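Long-range contacts in CMP/dCMP-type deaminase domain-containing protein (Aspergillus oryzae RIB40, PDB 7DRY), which is a zinc-dependent deaminase of the cytidine deaminase fold that probably deaminates a pyrimidine intermediate of riboflavin biosynthesis: residues P111-I116 and Q148-A153; T98-G103 and I130-K135. All coordinates share one frame; numbering follows the deposited sequence.

In the fold
Both contacts are built round the second zinc-binding motif of the cytidine deaminase fold, in which two cysteines, Cys102 and Cys112, join His61 and a water on the metal. Interaction 2 joins the segment that carries Cys102 to strand 127-132 and the turn after it, and interaction 1 packs the helix that starts with Cys112 against helix 145-152. The centres of the two contacts lie about 11 Å apart, and they meet directly where Val113 N probably donates a hydrogen bond to Cys102 O, 2.9 Å away. Nearby, Met149 CE reaches Gly103 CA at 3.3 Å. The segments alternate along the chain, and each contact includes one cysteine ligand of the same zinc ion.

Interaction 1. Residues P111-I116 and Q148-A153; sequences PCVQRI and QMLTAA. With ZN (zinc ion), chain B.
Two neighbouring helices of the cytidine deaminase fold, of which 112-117 carries a zinc-binding cysteine at its first turn, meet here through Val113, Ile116 and Gln114 on one side and Met149 and Leu150 on the other. Over residues 112-116 and 148-152 the axes run nearly parallel, 18° apart in direction, and come within 9.9 Å. Val113 points at the partner helix and makes most of the contact from its side. With CG1 anti to the backbone N (chi1 166°), that methyl reaches Met149 CB at 3.6 Å and, beside it, Leu150 CD2 at 3.8 Å, while CG2 lies against Leu150 CG. The same CD2 also meets CG2 of Ile116, one turn further along, at 4.2 Å, so one leucine methyl bridges two residues of the partner helix. At the more accessible margin, Gln114 bends at chi2 (87°) and brings its amide NE2 to 3.7 Å from Met149 SD, a packing contact; NE2 also makes a weak hydrogen bond to Gly103 O. No hydrogen bond joins the two segments, and their grip is almost wholly apolar. Cys112 takes no part in it: its side chain is turned to the metal, where SG binds zinc at 2.3 Å alongside His61 and Cys102. Between the helices and the sheet, Ile116 and Leu150 both rest on Ile130 of strand 127-132, Leu150 also covers Pro101, and helix 112-117 leans on helix 62-73 through Cys112 and Arg115.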
ATOM      1  N   PRO A 111       4.391 -11.267  -2.283  1.00 17.07           N
ATOM      2  CA  PRO A 111       3.408 -10.214  -2.552  1.00 15.91           C
ATOM      3  C   PRO A 111       3.174  -9.330  -1.331  1.00 15.33           C
ATOM      4  O   PRO A 111       3.553  -9.636  -0.199  1.00 15.49           O
ATOM      5  CB  PRO A 111       2.149 -10.977  -2.965  1.00 16.93           C
ATOM      6  CG  PRO A 111       2.661 -12.315  -3.426  1.00 20.15           C
ATOM      7  CD  PRO A 111       3.823 -12.607  -2.514  1.00 18.55           C
ATOM      8  N   CYS A 112       2.517  -8.204  -1.584  1.00 13.58           N
ATOM      9  CA  CYS A 112       2.438  -7.156  -0.575  1.00 13.25           C
ATOM     10  C   CYS A 112       1.484  -7.544   0.548  1.00 13.49           C
ATOM     11  O   CYS A 112       1.725  -7.209   1.710  1.00 13.43           O
ATOM     12  CB  CYS A 112       1.963  -5.877  -1.257  1.00 14.80           C
ATOM     13  SG  CYS A 112       3.288  -5.051  -2.156  1.00 13.31           S
ATOM     14  N   VAL A 113       0.404  -8.263   0.228  1.00 15.48           N
ATOM     15  CA  VAL A 113      -0.529  -8.676   1.275  1.00 16.00           C
ATOM     16  C   VAL A 113       0.170  -9.565   2.293  1.00 15.99           C
ATOM     17  O   VAL A 113      -0.062  -9.452   3.505  1.00 14.46           O
ATOM     18  CB  VAL A 113      -1.779  -9.340   0.667  1.00 19.63           C
ATOM     19  CG1 VAL A 113      -2.582 -10.060   1.740  1.00 27.44           C
ATOM     20  CG2 VAL A 113      -2.643  -8.301  -0.016  1.00 21.50           C
ATOM     21  N   GLN A 114       1.061 -10.441   1.825  1.00 15.89           N
ATOM     22  CA  GLN A 114       1.797 -11.301   2.744  1.00 16.32           C
ATOM     23  C   GLN A 114       2.764 -10.496   3.606  1.00 16.35           C
ATOM     24  O   GLN A 114       2.937 -10.799   4.793  1.00 17.22           O
ATOM     25  CB  GLN A 114       2.516 -12.394   1.956  1.00 18.95           C
ATOM     26  CG  GLN A 114       1.585 -13.482   1.378  1.00 24.80           C
ATOM     27  CD  GLN A 114       1.009 -13.135   0.004  1.00 24.87           C
ATOM     28  OE1 GLN A 114       0.808 -11.970  -0.327  1.00 26.41           O
ATOM     29  NE2 GLN A 114       0.738 -14.162  -0.801  1.00 29.50           N
ATOM     30  N   ARG A 115       3.404  -9.468   3.029  1.00 14.55           N
ATOM     31  CA  ARG A 115       4.236  -8.564   3.826  1.00 14.88           C
ATOM     32  C   ARG A 115       3.409  -7.856   4.894  1.00 14.07           C
ATOM     33  O   ARG A 115       3.882  -7.639   6.015  1.00 14.80           O
ATOM     34  CB  ARG A 115       4.922  -7.519   2.939  1.00 13.80           C
ATOM     35  CG  ARG A 115       5.891  -8.079   1.929  1.00 15.59           C
ATOM     36  CD  ARG A 115       6.535  -6.939   1.121  1.00 16.04           C
ATOM     37  NE  ARG A 115       7.117  -7.498  -0.083  1.00 18.15           N
ATOM     38  CZ  ARG A 115       8.323  -8.053  -0.147  1.00 21.08           C
ATOM     39  NH1 ARG A 115       8.741  -8.584  -1.286  1.00 24.40           N
ATOM     40  NH2 ARG A 115       9.117  -8.052   0.913  1.00 22.20           N
ATOM     41  N   ILE A 116       2.170  -7.491   4.558  1.00 12.22           N
ATOM     42  CA  ILE A 116       1.289  -6.825   5.515  1.00 11.48           C
ATOM     43  C   ILE A 116       0.848  -7.797   6.608  1.00 13.99           C
ATOM     44  O   ILE A 116       0.883  -7.476   7.802  1.00 13.40           O
ATOM     45  CB  ILE A 116       0.090  -6.210   4.773  1.00 12.29           C
ATOM     46  CG1 ILE A 116       0.536  -5.020   3.927  1.00 13.46           C
ATOM     47  CG2 ILE A 116      -1.020  -5.822   5.756  1.00 14.67           C
ATOM     48  CD1 ILE A 116      -0.474  -4.659   2.852  1.00 14.98           C
ATOM     49  N   GLN A 148      -9.095 -10.807  -0.619  1.00 24.71           N
ATOM     50  CA  GLN A 148      -9.518 -12.065  -0.013  1.00 29.37           C
ATOM     51  C   GLN A 148      -8.552 -12.510   1.080  1.00 31.05           C
ATOM     52  O   GLN A 148      -8.978 -12.958   2.151  1.00 28.90           O
ATOM     53  CB  GLN A 148      -9.652 -13.135  -1.095  1.00 33.31           C
ATOM     54  CG  GLN A 148     -10.584 -12.743  -2.227  1.00 38.39           C
ATOM     55  CD  GLN A 148     -10.558 -13.736  -3.372  1.00 52.75           C
ATOM     56  OE1 GLN A 148      -9.900 -14.774  -3.295  1.00 58.01           O
ATOM     57  NE2 GLN A 148     -11.269 -13.417  -4.447  1.00 57.99           N
ATOM     58  N   MET A 149      -7.247 -12.390   0.832  1.00 26.00           N
ATOM     59  CA  MET A 149      -6.266 -12.808   1.829  1.00 27.03           C
ATOM     60  C   MET A 149      -6.282 -11.899   3.053  1.00 26.15           C
ATOM     61  O   MET A 149      -6.109 -12.373   4.183  1.00 24.04           O
ATOM     62  CB  MET A 149      -4.871 -12.845   1.217  1.00 28.11           C
ATOM     63  CG  MET A 149      -4.509 -14.171   0.606  1.00 36.99           C
ATOM     64  SD  MET A 149      -2.921 -14.067  -0.216  1.00 44.62           S
ATOM     65  CE  MET A 149      -3.422 -13.269  -1.704  1.00 39.42           C
ATOM     66  N   LEU A 150      -6.465 -10.593   2.852  1.00 20.74           N
ATOM     67  CA  LEU A 150      -6.572  -9.687   3.994  1.00 18.87           C
ATOM     68  C   LEU A 150      -7.748 -10.076   4.876  1.00 23.79           C
ATOM     69  O   LEU A 150      -7.610 -10.206   6.100  1.00 23.62           O
ATOM     70  CB  LEU A 150      -6.719  -8.244   3.511  1.00 16.78           C
ATOM     71  CG  LEU A 150      -5.489  -7.634   2.839  1.00 17.95           C
ATOM     72  CD1 LEU A 150      -5.852  -6.299   2.215  1.00 16.24           C
ATOM     73  CD2 LEU A 150      -4.338  -7.475   3.837  1.00 18.85           C
ATOM     74  N   THR A 151      -8.917 -10.281   4.264  1.00 24.04           N
ATOM     75  CA  THR A 151     -10.094 -10.684   5.022  1.00 26.50           C
ATOM     76  C   THR A 151      -9.831 -11.975   5.783  1.00 27.56           C
ATOM     77  O   THR A 151     -10.137 -12.079   6.976  1.00 29.87           O
ATOM     78  CB  THR A 151     -11.284 -10.846   4.078  1.00 27.06           C
ATOM     79  OG1 THR A 151     -11.559  -9.589   3.443  1.00 31.31           O
ATOM     80  CG2 THR A 151     -12.522 -11.307   4.847  1.00 28.60           C
ATOM     81  N   ALA A 152      -9.230 -12.962   5.111  1.00 27.11           N
ATOM     82  CA  ALA A 152      -8.945 -14.240   5.758  1.00 29.59           C
ATOM     83  C   ALA A 152      -8.015 -14.074   6.952  1.00 36.27           C
ATOM     84  O   ALA A 152      -8.076 -14.867   7.899  1.00 37.99           O
ATOM     85  CB  ALA A 152      -8.338 -15.211   4.746  1.00 32.77           C
ATOM     86  N   ALA A 153      -7.155 -13.057   6.931  1.00 30.34           N
ATOM     87  CA  ALA A 153      -6.195 -12.825   8.002  1.00 25.80           C
ATOM     88  C   ALA A 153      -6.705 -11.856   9.059  1.00 28.14           C
ATOM     89  O   ALA A 153      -5.952 -11.504   9.974  1.00 31.07           O
ATOM     90  CB  ALA A 153      -4.875 -12.299   7.423  1.00 27.76           C
TER
HETATM   91 ZN    ZN B 300       2.471  -5.387  -4.292  1.00 14.13          ZN
HETATM   92  O   HOH W   1       0.727  -3.874  -5.323  1.00 16.83           O

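Interaction 2. Residues T98-G103 and I130-K135; sequences TMEPCG and IYFGVK. With ZN (zinc ion), chain B.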
ATOM      1  N   THR A  98      -2.367   3.616  -3.082  1.00 10.14           N
ATOM      2  CA  THR A  98      -3.257   4.029  -4.168  1.00 10.65           C
ATOM      3  C   THR A  98      -3.995   2.835  -4.763  1.00 11.87           C
ATOM      4  O   THR A  98      -5.187   2.933  -5.064  1.00 12.32           O
ATOM      5  CB  THR A  98      -2.537   4.845  -5.248  1.00 11.10           C
ATOM      6  OG1 THR A  98      -1.460   4.087  -5.808  1.00 12.27           O
ATOM      7  CG2 THR A  98      -2.017   6.164  -4.685  1.00 11.00           C
ATOM      8  N   MET A  99      -3.317   1.698  -4.927  1.00 11.54           N
ATOM      9  CA  MET A  99      -3.924   0.511  -5.516  1.00 11.93           C
ATOM     10  C   MET A  99      -4.001  -0.618  -4.494  1.00 14.83           C
ATOM     11  O   MET A  99      -3.251  -0.647  -3.517  1.00 13.43           O
ATOM     12  CB  MET A  99      -3.124   0.058  -6.745  1.00 12.31           C
ATOM     13  CG  MET A  99      -3.021   1.126  -7.840  1.00 13.12           C
ATOM     14  SD  MET A  99      -2.280   0.534  -9.360  1.00 15.25           S
ATOM     15  CE  MET A  99      -3.607  -0.476 -10.037  1.00 15.35           C
ATOM     16  N   GLU A 100      -4.936  -1.542  -4.730  1.00 13.84           N
ATOM     17  CA  GLU A 100      -5.121  -2.698  -3.864  1.00 15.49           C
ATOM     18  C   GLU A 100      -3.790  -3.435  -3.684  1.00 14.13           C
ATOM     19  O   GLU A 100      -3.090  -3.676  -4.671  1.00 14.56           O
ATOM     20  CB  GLU A 100      -6.124  -3.647  -4.529  1.00 15.23           C
ATOM     21  CG  GLU A 100      -6.326  -4.966  -3.810  1.00 18.10           C
ATOM     22  CD  GLU A 100      -7.126  -5.950  -4.640  1.00 22.88           C
ATOM     23  OE1 GLU A 100      -7.512  -5.596  -5.771  1.00 29.99           O
ATOM     24  OE2 GLU A 100      -7.361  -7.083  -4.173  1.00 22.34           O
ATOM     25  N   PRO A 101      -3.413  -3.798  -2.457  1.00 12.81           N
ATOM     26  CA  PRO A 101      -2.173  -4.573  -2.278  1.00 12.46           C
ATOM     27  C   PRO A 101      -2.227  -5.913  -2.997  1.00 12.92           C
ATOM     28  O   PRO A 101      -3.238  -6.620  -2.966  1.00 14.52           O
ATOM     29  CB  PRO A 101      -2.080  -4.760  -0.757  1.00 16.03           C
ATOM     30  CG  PRO A 101      -3.430  -4.390  -0.221  1.00 25.90           C
ATOM     31  CD  PRO A 101      -4.024  -3.413  -1.175  1.00 15.78           C
ATOM     32  N   CYS A 102      -1.120  -6.266  -3.638  1.00 13.00           N
ATOM     33  CA  CYS A 102      -1.097  -7.473  -4.447  1.00 14.41           C
ATOM     34  C   CYS A 102      -1.046  -8.729  -3.583  1.00 16.33           C
ATOM     35  O   CYS A 102      -0.456  -8.753  -2.493  1.00 16.26           O
ATOM     36  CB  CYS A 102       0.074  -7.461  -5.435  1.00 15.75           C
ATOM     37  SG  CYS A 102       1.762  -7.449  -4.705  1.00 14.49           S
ATOM     38  N   GLY A 103      -1.677  -9.781  -4.092  1.00 16.22           N
ATOM     39  CA  GLY A 103      -1.626 -11.075  -3.443  1.00 19.31           C
ATOM     40  C   GLY A 103      -0.857 -12.096  -4.250  1.00 19.22           C
ATOM     41  O   GLY A 103      -0.655 -13.234  -3.811  1.00 21.68           O
ATOM     42  N   ILE A 130      -6.286  -1.458   5.729  1.00 11.90           N
ATOM     43  CA  ILE A 130      -5.770  -0.911   4.472  1.00 11.79           C
ATOM     44  C   ILE A 130      -6.875  -0.093   3.816  1.00 12.23           C
ATOM     45  O   ILE A 130      -8.010  -0.562   3.689  1.00 13.68           O
ATOM     46  CB  ILE A 130      -5.332  -2.030   3.505  1.00 11.48           C
ATOM     47  CG1 ILE A 130      -4.482  -3.092   4.212  1.00 14.10           C
ATOM     48  CG2 ILE A 130      -4.597  -1.439   2.311  1.00 15.44           C
ATOM     49  CD1 ILE A 130      -3.154  -2.581   4.721  1.00 14.67           C
ATOM     50  N   TYR A 131      -6.541   1.120   3.384  1.00 11.29           N
ATOM     51  CA  TYR A 131      -7.409   1.919   2.529  1.00 11.01           C
ATOM     52  C   TYR A 131      -6.737   2.048   1.172  1.00 11.92           C
ATOM     53  O   TYR A 131      -5.537   2.307   1.104  1.00 11.50           O
ATOM     54  CB  TYR A 131      -7.563   3.332   3.084  1.00 11.39           C
ATOM     55  CG  TYR A 131      -8.392   3.447   4.342  1.00 11.57           C
ATOM     56  CD1 TYR A 131      -7.799   3.362   5.589  1.00 13.50           C
ATOM     57  CD2 TYR A 131      -9.761   3.657   4.281  1.00 15.91           C
ATOM     58  CE1 TYR A 131      -8.552   3.475   6.754  1.00 14.62           C
ATOM     59  CE2 TYR A 131     -10.523   3.783   5.449  1.00 18.73           C
ATOM     60  CZ  TYR A 131      -9.904   3.683   6.673  1.00 21.43           C
ATOM     61  OH  TYR A 131     -10.633   3.788   7.841  1.00 20.15           O
ATOM     62  N   PHE A 132      -7.502   1.872   0.090  1.00 11.84           N
ATOM     63  CA  PHE A 132      -6.947   2.043  -1.251  1.00 11.21           C
ATOM     64  C   PHE A 132      -7.991   2.663  -2.172  1.00 12.26           C
ATOM     65  O   PHE A 132      -9.179   2.712  -1.843  1.00 13.51           O
ATOM     66  CB  PHE A 132      -6.362   0.734  -1.805  1.00 12.23           C
ATOM     67  CG  PHE A 132      -7.309  -0.427  -1.758  1.00 13.47           C
ATOM     68  CD1 PHE A 132      -8.167  -0.662  -2.813  1.00 17.99           C
ATOM     69  CD2 PHE A 132      -7.330  -1.296  -0.676  1.00 17.61           C
ATOM     70  CE1 PHE A 132      -9.040  -1.735  -2.796  1.00 21.21           C
ATOM     71  CE2 PHE A 132      -8.200  -2.371  -0.653  1.00 18.16           C
ATOM     72  CZ  PHE A 132      -9.054  -2.588  -1.713  1.00 20.36           C
ATOM     73  N   GLY A 133      -7.538   3.127  -3.342  1.00 12.42           N
ATOM     74  CA  GLY A 133      -8.376   3.921  -4.225  1.00 13.76           C
ATOM     75  C   GLY A 133      -8.901   3.224  -5.465  1.00 16.64           C
ATOM     76  O   GLY A 133      -9.840   3.714  -6.108  1.00 20.27           O
ATOM     77  N   VAL A 134      -8.317   2.076  -5.810  0.65 14.87           N
ATOM     78  CA  VAL A 134      -8.743   1.282  -6.960  0.65 16.39           C
ATOM     79  C   VAL A 134      -8.649  -0.189  -6.578  0.65 17.47           C
ATOM     80  O   VAL A 134      -7.617  -0.635  -6.068  0.65 16.79           O
ATOM     81  CB  VAL A 134      -7.885   1.556  -8.214  0.65 17.96           C
ATOM     82  CG1 VAL A 134      -8.274   0.612  -9.349  0.65 19.59           C
ATOM     83  CG2 VAL A 134      -8.016   3.000  -8.665  0.65 24.13           C
ATOM     84  N   LYS A 135      -9.718  -0.945  -6.837  1.00 19.37           N
ATOM     85  CA  LYS A 135      -9.754  -2.369  -6.509  1.00 22.71           C
ATOM     86  C   LYS A 135      -9.106  -3.202  -7.617  1.00 21.85           C
ATOM     87  O   LYS A 135      -9.687  -4.123  -8.181  1.00 23.85           O
ATOM     88  CB  LYS A 135     -11.176  -2.821  -6.196  1.00 27.84           C
ATOM     89  CG  LYS A 135     -11.213  -4.012  -5.242  1.00 27.20           C
ATOM     90  CD  LYS A 135     -12.630  -4.456  -4.912  1.00 30.42           C
ATOM     91  CE  LYS A 135     -12.604  -5.671  -3.998  1.00 35.42           C
ATOM     92  NZ  LYS A 135     -13.963  -6.222  -3.739  1.00 39.76           N
TER
HETATM   93 ZN    ZN B 300       2.471  -5.387  -4.292  1.00 14.13          ZN
HETATM   94  O   HOH W   1       0.727  -3.874  -5.323  1.00 16.83           O
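Glu100 extends along Phe132 in the same direction, with the carboxylate only 16° from the plane of the phenyl ring. Glu100 CA sits over one ring face, 3.9 Å from the centroid, in a CH-pi contact, and Glu100 CB follows at 3.9 Å from Phe132 CE1. The ring arrives there because Phe132 holds CG between its backbone N and carbonyl carbon (chi1 53°). Glu100 runs out extended, and its OE2 accepts a hydrogen bond from Cys147 N, which holds the buried carboxylate at helix 145-152. The Pro101 side chain runs roughly perpendicular to that of Phe132, with Pro101 CD 4.0 Å from Phe132 CD2, and the Pro101 ring passes Ile130 CG2 in the reverse sense, touching it with CD and CG. This is where the chain, having left strand 91-97, reaches the Pro-Cys of the deaminase zinc motif: Cys102 SG, just beyond, binds the metal at 2.2 Å, and Pro101 packs against Glu63. Backbone bonds tie the same segment to the turn after strand 127-132, which runs parallel to strand 91-97. Gly133 N donates to Thr98 O at 2.9 Å, and Val134 N makes a weak second bond to that oxygen. In return, Glu100 N donates to Val134 O at 3.1 Å, a bent bond with an N-H...O angle of 140°. Ile167 of helix 164-171 packs on Met99.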